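Local atomic coordinates of outer membrane protein TP0453 (Treponema pallidum, PDB entry 3K8G), a protein that associates with the outer membrane, alters membrane permeability at acidic pH and might take part in ligand transport. Residues E246-A249 with S250-S254. Numbering follows the deposited sequence.
Sequences ERLA and SVISS
Ala249 and Ser253 meet one turn apart on the amphipathic helix 245-253, one of three that move away from helices 169-176 and 215-225 to open the large hydrophobic cavity of this lipoprotein. Four i to i+4 backbone bonds join 246-249 to 250-254. The straightest runs from Val251 N to Arg247 O, 2.9 Å at 174°, while Ser250 N to Glu246 O stretches to 3.3 Å.

On the buried side, Leu248 and Ile252 set their side chains across each other at a slant, the CD1 methyls 4.1 Å apart. With CG1 beside its own backbone N (chi1 -66°), Ile252 turns this branch back toward the preceding turn, CG1 3.5 Å from Leu248 O. Leu248 rests on Leu33 of helix 31-41, and Ile252 on Leu23 and Phe25 of strand 21-26.

Polar side chains reach the end of helix 169-176: Arg247 gives NH1 to Leu176 O, and Ser254 OG, bonded to Val251 O at 2.8 Å, also meets Lys175 NZ. Ser253 OG, partnered by Asn40 ND2 of helix 31-41, which belongs to the moving group, donates to Ala249 O at 2.9 Å. Ser253 N grips that oxygen from the opposite face of its carbonyl plane, the hydroxyl 38° out of it.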
ATOM      1  N   GLU A 246       4.330   3.051  14.631  1.00 27.17           N
ATOM      2  CA  GLU A 246       4.365   4.497  14.384  1.00 27.67           C
ATOM      3  C   GLU A 246       5.402   4.909  13.319  1.00 25.81           C
ATOM      4  O   GLU A 246       5.110   5.755  12.476  1.00 26.94           O
ATOM      5  CB  GLU A 246       4.564   5.299  15.681  1.00 28.53           C
ATOM      6  CG  GLU A 246       5.545   6.457  15.512  1.00 33.55           C
ATOM      7  CD  GLU A 246       5.021   7.771  16.039  1.00 42.71           C
ATOM      8  OE1 GLU A 246       4.952   7.933  17.279  1.00 39.67           O
ATOM      9  OE2 GLU A 246       4.697   8.646  15.198  1.00 47.24           O
ATOM     10  N   ARG A 247       6.603   4.341  13.351  1.00 26.31           N
ATOM     11  CA  ARG A 247       7.601   4.744  12.360  1.00 25.22           C
ATOM     12  C   ARG A 247       7.275   4.142  11.001  1.00 23.35           C
ATOM     13  O   ARG A 247       7.489   4.789   9.976  1.00 24.47           O
ATOM     14  CB  ARG A 247       9.036   4.415  12.767  1.00 26.81           C
ATOM     15  CG  ARG A 247       9.986   5.581  12.426  1.00 31.51           C
ATOM     16  CD  ARG A 247      11.455   5.308  12.691  1.00 32.71           C
ATOM     17  NE  ARG A 247      12.110   5.051  11.421  1.00 43.15           N
ATOM     18  CZ  ARG A 247      12.684   3.905  11.084  1.00 37.29           C
ATOM     19  NH1 ARG A 247      13.222   3.792   9.894  1.00 39.43           N
ATOM     20  NH2 ARG A 247      12.734   2.889  11.935  1.00 40.98           N
ATOM     21  N   LEU A 248       6.752   2.913  10.990  1.00 21.29           N
ATOM     22  CA  LEU A 248       6.320   2.283   9.749  1.00 21.31           C
ATOM     23  C   LEU A 248       5.262   3.132   9.041  1.00 20.65           C
ATOM     24  O   LEU A 248       5.346   3.358   7.839  1.00 19.32           O
ATOM     25  CB  LEU A 248       5.817   0.855   9.989  1.00 20.77           C
ATOM     26  CG  LEU A 248       5.298   0.052   8.777  1.00 21.30           C
ATOM     27  CD1 LEU A 248       6.343  -0.018   7.670  1.00 20.87           C
ATOM     28  CD2 LEU A 248       4.840  -1.377   9.217  1.00 20.01           C
ATOM     29  N   ALA A 249       4.293   3.622   9.811  1.00 21.19           N
ATOM     30  CA  ALA A 249       3.217   4.469   9.277  1.00 22.48           C
ATOM     31  C   ALA A 249       3.733   5.758   8.630  1.00 22.95           C
ATOM     32  O   ALA A 249       3.259   6.155   7.548  1.00 23.18           O
ATOM     33  CB  ALA A 249       2.192   4.791  10.381  1.00 21.35           C
ATOM     34  N   SER A 250       4.690   6.387   9.311  1.00 24.43           N
ATOM     35  CA  SER A 250       5.390   7.587   8.849  1.00 26.67           C
ATOM     36  C   SER A 250       6.204   7.325   7.560  1.00 25.73           C
ATOM     37  O   SER A 250       6.107   8.082   6.596  1.00 24.30           O
ATOM     38  CB  SER A 250       6.294   8.095   9.980  1.00 27.43           C
ATOM     39  OG  SER A 250       7.237   9.040   9.506  1.00 34.50           O
ATOM     40  N   VAL A 251       6.989   6.250   7.552  1.00 24.96           N
ATOM     41  CA  VAL A 251       7.711   5.806   6.334  1.00 24.99           C
ATOM     42  C   VAL A 251       6.769   5.688   5.118  1.00 23.11           C
ATOM     43  O   VAL A 251       7.055   6.195   4.018  1.00 22.42           O
ATOM     44  CB  VAL A 251       8.485   4.462   6.586  1.00 24.69           C
ATOM     45  CG1 VAL A 251       8.974   3.844   5.276  1.00 26.82           C
ATOM     46  CG2 VAL A 251       9.666   4.690   7.541  1.00 26.72           C
ATOM     47  N   ILE A 252       5.631   5.030   5.304  1.00 20.13           N
ATOM     48  CA  ILE A 252       4.669   4.895   4.214  1.00 19.93           C
ATOM     49  C   ILE A 252       4.001   6.224   3.797  1.00 21.49           C
ATOM     50  O   ILE A 252       3.805   6.496   2.604  1.00 19.41           O
ATOM     51  CB  ILE A 252       3.602   3.828   4.575  1.00 19.54           C
ATOM     52  CG1 ILE A 252       4.288   2.451   4.662  1.00 22.41           C
ATOM     53  CG2 ILE A 252       2.467   3.859   3.571  1.00 16.73           C
ATOM     54  CD1 ILE A 252       3.407   1.315   5.148  1.00 24.17           C
ATOM     55  N   SER A 253       3.641   7.031   4.794  1.00 22.28           N
ATOM     56  CA  SER A 253       3.010   8.327   4.602  1.00 24.47           C
ATOM     57  C   SER A 253       3.924   9.257   3.838  1.00 24.13           C
ATOM     58  O   SER A 253       3.468  10.019   2.991  1.00 27.72           O
ATOM     59  CB  SER A 253       2.727   8.962   5.973  1.00 23.36           C
ATOM     60  OG  SER A 253       1.650   8.306   6.593  1.00 29.69           O
ATOM     61  N   SER A 254       5.217   9.167   4.122  1.00 25.21           N
ATOM     62  CA  SER A 254       6.210  10.068   3.547  1.00 25.76           C
ATOM     63  C   SER A 254       6.401   9.905   2.028  1.00 25.03           C
ATOM     64  O   SER A 254       7.122  10.695   1.425  1.00 26.09           O
ATOM     65  CB  SER A 254       7.552   9.909   4.251  1.00 24.92           C
ATOM     66  OG  SER A 254       8.174   8.705   3.839  1.00 29.09           O
TER